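Local coordinates for protein ureidoglycolate hydrolase (Arabidopsis thaliana, PDB 4PXE) that hydrolyses (S)-ureidoglycolate to glyoxylate, carbon dioxide and ammonium with the help of two manganese ions per subunit, at the end of purine breakdown in plants, at residues Val41-Thr44 / Ala50-Tyr53; Ala61-Arg66 / Glu113-Leu118; Ala261-Ala266 / Asn326-Lys331. One frame throughout, in Å; residues are numbered along the deposited sequence.

Interaction 1 of 3, residues Val41-Thr44 / Ala50-Tyr53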
loop_
_atom_site.group_PDB
_atom_site.type_symbol
_atom_site.label_atom_id
_atom_site.label_comp_id
_atom_site.label_asym_id
_atom_site.label_seq_id
_atom_site.Cartn_x
_atom_site.Cartn_y
_atom_site.Cartn_z
ATOM N N VAL A 41 15.581 -8.267 0.313
ATOM C CA VAL A 41 15.801 -7.003 -0.356
ATOM C C VAL A 41 17.190 -6.438 -0.090
ATOM O O VAL A 41 17.722 -6.548 1.024
ATOM C CB VAL A 41 14.708 -5.997 0.082
ATOM C CG1 VAL A 41 14.904 -4.656 -0.592
ATOM C CG2 VAL A 41 13.334 -6.567 -0.241
ATOM N N LEU A 42 17.770 -5.867 -1.146
ATOM C CA LEU A 42 19.061 -5.188 -1.117
ATOM C C LEU A 42 19.327 -4.407 0.169
ATOM O O LEU A 42 18.531 -3.550 0.549
ATOM C CB LEU A 42 19.155 -4.242 -2.321
ATOM C CG LEU A 42 20.344 -3.288 -2.416
ATOM C CD1 LEU A 42 21.648 -4.074 -2.437
ATOM C CD2 LEU A 42 20.218 -2.439 -3.654
ATOM N N TYR A 43 20.448 -4.748 0.815
ATOM C CA TYR A 43 21.012 -4.066 1.994
ATOM C C TYR A 43 20.259 -4.254 3.317
ATOM O O TYR A 43 20.655 -3.686 4.333
ATOM C CB TYR A 43 21.257 -2.567 1.739
ATOM C CG TYR A 43 22.256 -2.213 0.654
ATOM C CD1 TYR A 43 23.392 -2.987 0.421
ATOM C CD2 TYR A 43 22.071 -1.078 -0.126
ATOM C CE1 TYR A 43 24.303 -2.635 -0.571
ATOM C CE2 TYR A 43 22.962 -0.718 -1.112
ATOM C CZ TYR A 43 24.087 -1.493 -1.334
ATOM O OH TYR A 43 24.963 -1.115 -2.332
ATOM N N THR A 44 19.179 -5.032 3.323
ATOM C CA THR A 44 18.524 -5.370 4.576
ATOM C C THR A 44 19.331 -6.407 5.350
ATOM O O THR A 44 20.298 -6.974 4.836
ATOM C CB THR A 44 17.120 -5.930 4.347
ATOM O OG1 THR A 44 17.224 -7.139 3.582
ATOM C CG2 THR A 44 16.246 -4.913 3.596
ATOM N N ALA A 50 22.645 -13.403 3.879
ATOM C CA ALA A 50 22.842 -14.187 2.664
ATOM C C ALA A 50 24.202 -13.912 2.015
ATOM O O ALA A 50 24.859 -14.844 1.538
ATOM C CB ALA A 50 21.715 -13.926 1.679
ATOM N N ARG A 51 24.632 -12.645 1.999
ATOM C CA ARG A 51 25.976 -12.306 1.503
ATOM C C ARG A 51 27.051 -13.060 2.280
ATOM O O ARG A 51 27.997 -13.584 1.697
ATOM C CB ARG A 51 26.248 -10.801 1.642
ATOM C CG ARG A 51 25.397 -9.892 0.765
ATOM C CD ARG A 51 25.620 -8.416 1.133
ATOM N NE ARG A 51 24.717 -7.591 0.341
ATOM C CZ ARG A 51 25.030 -7.027 -0.817
ATOM N NH1 ARG A 51 26.254 -7.133 -1.310
ATOM N NH2 ARG A 51 24.109 -6.349 -1.482
ATOM N N ARG A 52 26.897 -13.092 3.600
ATOM C CA ARG A 52 27.873 -13.754 4.458
ATOM C C ARG A 52 27.915 -15.255 4.182
ATOM O O ARG A 52 28.990 -15.851 4.140
ATOM C CB ARG A 52 27.574 -13.460 5.929
ATOM C CG ARG A 52 27.741 -11.982 6.289
ATOM C CD ARG A 52 27.230 -11.670 7.685
ATOM N NE ARG A 52 27.861 -12.492 8.712
ATOM C CZ ARG A 52 28.979 -12.162 9.353
ATOM N NH1 ARG A 52 29.597 -11.024 9.068
ATOM N NH2 ARG A 52 29.481 -12.972 10.276
ATOM N N TYR A 53 26.742 -15.851 3.973
ATOM C CA TYR A 53 26.641 -17.274 3.676
ATOM C C TYR A 53 27.391 -17.588 2.383
ATOM O O TYR A 53 28.179 -18.530 2.327
ATOM C CB TYR A 53 25.162 -17.668 3.565
ATOM C CG TYR A 53 24.902 -19.139 3.326
ATOM C CD1 TYR A 53 24.910 -19.659 2.038
ATOM C CD2 TYR A 53 24.624 -20.000 4.377
ATOM C CE1 TYR A 53 24.657 -21.006 1.807
ATOM C CE2 TYR A 53 24.371 -21.349 4.156
ATOM C CZ TYR A 53 24.391 -21.839 2.864
ATOM O OH TYR A 53 24.140 -23.173 2.633
#
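R51 reaches from helix 45-60 to L42 and Y43, the two central residues of a type II beta turn from V41 to T44 that leads into that helix. The tight part lies at the guanidinium end. NH2 of R51 stands 3.5 Å from CD1 of L42, which meets the group at its edge, and 3.8 Å from CE1 of Y43, which approaches it obliquely. The planes of the Y43 ring and the guanidinium are 24° apart. CD1 of L42 also sits over the centre of the Y43 ring, so leucine offers one compact methyl to both flat groups. It gets there with CG anti to the backbone N (chi1 172°), although the side chain starts out away from the helix. Arginine suits because its chain, extended from CG to NE, bridges the distance from helix backbone to turn (nearest CA atoms, Y43 and R51, 9.6 Å apart) and ends in several donors: NE forms a salt bridge with D47, which also accepts from N of Y43, and NH2 donates to T135. Tyrosine gives L42 a ring and V70 O a hydroxyl, hydrogen-bonded to it. The L42 side chain is about 8 Å from that of E138, a ligand of the second manganese ion, close to the metal site.

The looser side holds V41 and T44, partly exposed and not touching 50-53. T44 serves as N-cap of the helix. V41 O takes T44 N at 3.1 Å and T44 OG1 at 2.7 Å, the hydroxyl lying in the carbonyl plane on a lone pair.

Interaction 2 of 3, residues Ala61-Arg66 / Glu113-Leu118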
loop_
_atom_site.group_PDB
_atom_site.type_symbol
_atom_site.label_atom_id
_atom_site.label_comp_id
_atom_site.label_asym_id
_atom_site.label_seq_id
_atom_site.Cartn_x
_atom_site.Cartn_y
_atom_site.Cartn_z
ATOM N N ALA A 61 35.702 -22.758 -0.929
ATOM C CA ALA A 61 36.086 -23.233 -2.253
ATOM C C ALA A 61 37.481 -22.744 -2.661
ATOM O O ALA A 61 37.924 -22.977 -3.787
ATOM C CB ALA A 61 35.054 -22.800 -3.287
ATOM N N GLY A 62 38.158 -22.044 -1.752
ATOM C CA GLY A 62 39.511 -21.569 -2.006
ATOM C C GLY A 62 39.627 -20.359 -2.922
ATOM O O GLY A 62 40.687 -20.107 -3.499
ATOM N N LEU A 63 38.542 -19.602 -3.059
ATOM C CA LEU A 63 38.549 -18.447 -3.951
ATOM C C LEU A 63 39.070 -17.194 -3.251
ATOM O O LEU A 63 38.841 -17.000 -2.061
ATOM C CB LEU A 63 37.135 -18.182 -4.489
ATOM C CG LEU A 63 36.472 -19.349 -5.217
ATOM C CD1 LEU A 63 35.019 -19.020 -5.529
ATOM C CD2 LEU A 63 37.225 -19.641 -6.494
ATOM N N THR A 64 39.772 -16.353 -4.005
ATOM C CA THR A 64 40.119 -15.020 -3.525
ATOM C C THR A 64 38.867 -14.146 -3.542
ATOM O O THR A 64 38.297 -13.897 -4.609
ATOM C CB THR A 64 41.183 -14.377 -4.419
ATOM O OG1 THR A 64 42.338 -15.225 -4.477
ATOM C CG2 THR A 64 41.588 -13.017 -3.865
ATOM N N VAL A 65 38.458 -13.672 -2.372
ATOM C CA VAL A 65 37.189 -12.950 -2.234
ATOM C C VAL A 65 37.401 -11.446 -2.057
ATOM O O VAL A 65 38.150 -11.013 -1.177
ATOM C CB VAL A 65 36.355 -13.488 -1.050
ATOM C CG1 VAL A 65 34.989 -12.784 -0.982
ATOM C CG2 VAL A 65 36.179 -15.010 -1.166
ATOM N N ARG A 66 36.728 -10.651 -2.883
ATOM C CA ARG A 66 36.784 -9.200 -2.741
ATOM C C ARG A 66 35.425 -8.589 -3.019
ATOM O O ARG A 66 34.564 -9.230 -3.620
ATOM C CB ARG A 66 37.816 -8.603 -3.689
ATOM C CG ARG A 66 37.612 -8.972 -5.136
ATOM C CD ARG A 66 38.605 -8.259 -6.039
ATOM N NE ARG A 66 37.968 -7.117 -6.680
ATOM C CZ ARG A 66 37.463 -7.140 -7.908
ATOM N NH1 ARG A 66 37.550 -8.244 -8.647
ATOM N NH2 ARG A 66 36.889 -6.055 -8.398
ATOM N N GLU A 113 29.478 -24.303 -6.883
ATOM C CA GLU A 113 29.532 -25.748 -7.074
ATOM C C GLU A 113 30.321 -26.112 -8.335
ATOM O O GLU A 113 31.052 -27.096 -8.341
ATOM C CB GLU A 113 28.127 -26.371 -7.092
ATOM C CG GLU A 113 28.100 -27.895 -7.324
ATOM C CD GLU A 113 28.749 -28.715 -6.204
ATOM O OE1 GLU A 113 29.043 -28.171 -5.114
ATOM O OE2 GLU A 113 28.963 -29.933 -6.417
ATOM N N ALA A 114 30.212 -25.305 -9.385
ATOM C CA ALA A 114 30.990 -25.537 -10.596
ATOM C C ALA A 114 32.496 -25.462 -10.337
ATOM O O ALA A 114 33.270 -26.269 -10.876
ATOM C CB ALA A 114 30.591 -24.538 -11.675
ATOM N N ILE A 115 32.919 -24.515 -9.505
ATOM C CA ILE A 115 34.326 -24.421 -9.112
ATOM C C ILE A 115 34.749 -25.683 -8.368
ATOM O O ILE A 115 35.787 -26.281 -8.659
ATOM C CB ILE A 115 34.583 -23.193 -8.215
ATOM C CG1 ILE A 115 34.405 -21.907 -9.018
ATOM C CG2 ILE A 115 35.978 -23.241 -7.618
ATOM C CD1 ILE A 115 35.333 -21.769 -10.173
ATOM N N ASN A 116 33.938 -26.091 -7.402
ATOM C CA ASN A 116 34.229 -27.294 -6.628
ATOM C C ASN A 116 34.271 -28.561 -7.484
ATOM O O ASN A 116 35.136 -29.423 -7.288
ATOM C CB ASN A 116 33.252 -27.413 -5.456
ATOM C CG ASN A 116 33.522 -26.364 -4.379
ATOM O OD1 ASN A 116 34.680 -26.055 -4.087
ATOM N ND2 ASN A 116 32.468 -25.815 -3.796
ATOM N N VAL A 117 33.369 -28.648 -8.459
ATOM C CA VAL A 117 33.345 -29.741 -9.425
ATOM C C VAL A 117 34.658 -29.798 -10.217
ATOM O O VAL A 117 35.280 -30.861 -10.346
ATOM C CB VAL A 117 32.158 -29.580 -10.412
ATOM C CG1 VAL A 117 32.348 -30.440 -11.661
ATOM C CG2 VAL A 117 30.818 -29.887 -9.720
ATOM N N LEU A 118 35.094 -28.653 -10.733
ATOM C CA LEU A 118 36.331 -28.575 -11.503
ATOM C C LEU A 118 37.551 -28.917 -10.650
ATOM O O LEU A 118 38.473 -29.608 -11.111
ATOM C CB LEU A 118 36.484 -27.180 -12.106
ATOM C CG LEU A 118 35.573 -26.898 -13.302
ATOM C CD1 LEU A 118 35.707 -25.435 -13.728
ATOM C CD2 LEU A 118 35.870 -27.846 -14.467
#
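A61, just past helix 45-60, and L63, one residue before strand 64-67, pack against N116 and I115 on helix 105-120. N116 shows how the helix surface is used. Its CB leaves across the contact rather than into it and stays 5.4 Å from CB of A61. At CG the chain turns in, anti to its own carbonyl carbon (chi1 -71°), and comes within 4.0 Å of that methyl. OD1 then lies closest, 3.4 Å from CB of A61 and 3.6 Å from its CA, and ND2 ends 4.0 Å from the same CB. Asparagine suits this partly exposed position as a short polar residue whose flat amide can lie against the alanine methyl. These are van der Waals contacts, and the small alanine lets the two backbones come within 6.3 Å at the CA atoms of A61 and N116.

I115, one residue earlier, supplies the apolar half. Its branch at CB puts CG2 forward, 4.0 Å from CD2 of L63 and a looser 4.5 Å from CB of A61. The branched residues suit a buried layer that W77 and I131 complete from the neighbouring strands. Between A61 and L63, G62 turns the chain with positive phi, as a glycine easily can, so that the helix ends in a Schellman motif and L63 is delivered inward. A helix packed on the face of a sheet near its edge strand 64-67, with the helix-to-strand turn A61-L63 against its flank, is consistent with the alpha/beta catalytic domain of the M20 family.

Interaction 3 of 3, residues Ala261-Ala266 / Asn326-Lys331; sequences AELALA and NTIAKK
I328 holds CG1 anti to its own carbonyl carbon (chi1 -70°) and stretches on to CD1 (chi2 163°), which carries that methyl across to helix 256-272. E262 comes from the other side with the same first rotation and an extended chain, while L263 has CG anti to its N (chi1 -173°). CD1 of I328 thus lies against the backbone of the facing helix, 3.5 Å from N and 3.6 Å from CA of L263, and 3.8 Å from CB of E262. Looser contacts follow at CB and CD1 of L263, whose side chain crosses that of the isoleucine at about a right angle.

The other branch works differently. CG2 of I328 is in van der Waals contact with OE1 of E262 at 3.6 Å; OE1 itself is salt-bridged to NE of R332. Glutamate therefore suits this partly exposed position: its CB adds to the apolar contact, and its charged end reaches past the isoleucine to the arginine at the end of helix 311-332. Isoleucine suits the centre, since one branch packs against the backbone and the other lies alongside the acid. An alanine here, lacking CG1, CG2 and CD1, would probably leave a gap over N and CA of L263 and the carboxylate of E262 less firmly flanked.

Beneath, L263 rests on V236 and F238 of strand 222-239, and A329 on F238 as well. On the outer side, E262 packs on L265 of the second subunit, and A261 on A261 of the second subunit. Two helices side by side on a sheet, one meeting its dimer mate, are characteristic of the dimerization domain of the dimeric M20 enzymes.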
loop_
_atom_site.group_PDB
_atom_site.type_symbol
_atom_site.label_atom_id
_atom_site.label_comp_id
_atom_site.label_asym_id
_atom_site.label_seq_id
_atom_site.Cartn_x
_atom_site.Cartn_y
_atom_site.Cartn_z
ATOM N N ALA A 261 -6.681 3.344 -12.390
ATOM C CA ALA A 261 -7.370 2.152 -12.893
ATOM C C ALA A 261 -7.459 2.183 -14.416
ATOM O O ALA A 261 -7.197 1.174 -15.096
ATOM C CB ALA A 261 -8.756 2.045 -12.278
ATOM N N GLU A 262 -7.800 3.347 -14.953
ATOM C CA GLU A 262 -7.896 3.511 -16.397
ATOM C C GLU A 262 -6.546 3.347 -17.068
ATOM O O GLU A 262 -6.461 2.751 -18.153
ATOM C CB GLU A 262 -8.527 4.864 -16.750
ATOM C CG GLU A 262 -9.988 4.895 -16.376
ATOM C CD GLU A 262 -10.641 6.259 -16.502
ATOM O OE1 GLU A 262 -9.966 7.281 -16.260
ATOM O OE2 GLU A 262 -11.845 6.293 -16.825
ATOM N N LEU A 263 -5.485 3.850 -16.439
ATOM C CA LEU A 263 -4.157 3.708 -17.035
ATOM C C LEU A 263 -3.715 2.253 -17.035
ATOM O O LEU A 263 -3.141 1.791 -18.018
ATOM C CB LEU A 263 -3.109 4.604 -16.364
ATOM C CG LEU A 263 -1.738 4.629 -17.057
ATOM C CD1 LEU A 263 -1.832 5.060 -18.536
ATOM C CD2 LEU A 263 -0.752 5.498 -16.304
ATOM N N ALA A 264 -3.996 1.522 -15.961
ATOM C CA ALA A 264 -3.605 0.107 -15.914
ATOM C C ALA A 264 -4.281 -0.668 -17.032
ATOM O O ALA A 264 -3.652 -1.529 -17.662
ATOM C CB ALA A 264 -3.953 -0.496 -14.559
ATOM N N LEU A 265 -5.555 -0.380 -17.285
ATOM C CA LEU A 265 -6.283 -1.042 -18.360
ATOM C C LEU A 265 -5.758 -0.601 -19.732
ATOM O O LEU A 265 -5.740 -1.398 -20.684
ATOM C CB LEU A 265 -7.792 -0.809 -18.222
ATOM C CG LEU A 265 -8.365 -1.582 -17.028
ATOM C CD1 LEU A 265 -9.677 -0.983 -16.529
ATOM C CD2 LEU A 265 -8.548 -3.055 -17.369
ATOM N N ALA A 266 -5.295 0.641 -19.837
ATOM C CA ALA A 266 -4.698 1.104 -21.096
ATOM C C ALA A 266 -3.379 0.399 -21.394
ATOM O O ALA A 266 -3.081 0.097 -22.551
ATOM C CB ALA A 266 -4.508 2.631 -21.109
ATOM N N ASN A 326 -1.764 11.051 -20.527
ATOM C CA ASN A 326 -2.182 12.432 -20.745
ATOM C C ASN A 326 -3.666 12.572 -21.059
ATOM O O ASN A 326 -4.336 13.471 -20.542
ATOM C CB ASN A 326 -1.316 13.082 -21.830
ATOM C CG ASN A 326 0.028 13.536 -21.292
ATOM O OD1 ASN A 326 0.122 14.559 -20.612
ATOM N ND2 ASN A 326 1.076 12.783 -21.592
ATOM N N THR A 327 -4.201 11.671 -21.872
ATOM C CA THR A 327 -5.617 11.681 -22.202
ATOM C C THR A 327 -6.471 11.440 -20.953
ATOM O O THR A 327 -7.453 12.136 -20.715
ATOM C CB THR A 327 -5.941 10.619 -23.269
ATOM O OG1 THR A 327 -5.245 10.948 -24.476
ATOM C CG2 THR A 327 -7.431 10.574 -23.553
ATOM N N ILE A 328 -6.075 10.450 -20.161
ATOM C CA ILE A 328 -6.770 10.139 -18.915
ATOM C C ILE A 328 -6.696 11.304 -17.930
ATOM O O ILE A 328 -7.703 11.649 -17.307
ATOM C CB ILE A 328 -6.184 8.854 -18.287
ATOM C CG1 ILE A 328 -6.568 7.653 -19.147
ATOM C CG2 ILE A 328 -6.680 8.664 -16.848
ATOM C CD1 ILE A 328 -5.723 6.412 -18.882
ATOM N N ALA A 329 -5.522 11.916 -17.791
ATOM C CA ALA A 329 -5.379 13.054 -16.878
ATOM C C ALA A 329 -6.330 14.189 -17.259
ATOM O O ALA A 329 -7.006 14.761 -16.402
ATOM C CB ALA A 329 -3.944 13.542 -16.831
ATOM N N LYS A 330 -6.406 14.498 -18.552
ATOM C CA LYS A 330 -7.300 15.553 -19.022
ATOM C C LYS A 330 -8.771 15.212 -18.785
ATOM O O LYS A 330 -9.544 16.062 -18.336
ATOM C CB LYS A 330 -7.049 15.847 -20.505
ATOM C CG LYS A 330 -5.714 16.526 -20.790
ATOM C CD LYS A 330 -5.637 16.983 -22.250
ATOM C CE LYS A 330 -4.347 17.737 -22.553
ATOM N NZ LYS A 330 -3.160 16.838 -22.638
ATOM N N LYS A 331 -9.163 13.976 -19.081
ATOM C CA LYS A 331 -10.551 13.560 -18.929
ATOM C C LYS A 331 -10.977 13.514 -17.459
ATOM O O LYS A 331 -12.087 13.925 -17.106
ATOM C CB LYS A 331 -10.790 12.204 -19.604
ATOM C CG LYS A 331 -12.208 11.695 -19.415
ATOM C CD LYS A 331 -12.583 10.636 -20.431
ATOM C CE LYS A 331 -14.072 10.337 -20.360
ATOM N NZ LYS A 331 -14.878 11.596 -20.352
#

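How the interactions relate
Along the chain the three contacts come in series, each closing before the next opens. Interactions 1 and 2 are linked by helix 45-60: R51 sits on it, and A61 follows its last turn, leading into strand 64-67. Their centres are about 20 Å apart and their atoms do not touch. Both belong to the metal-binding part of the subunit, interaction 1 nearer to the manganese site and interaction 2 away from it. Interaction 3, on helices 256-272 and 311-332, lies in the region involved in dimerization, its centre about 39 Å from that of interaction 1 and about 52 Å from that of interaction 2, across the chain's centre from the latter. The two parts are packed separately, yet both furnish active-site residues.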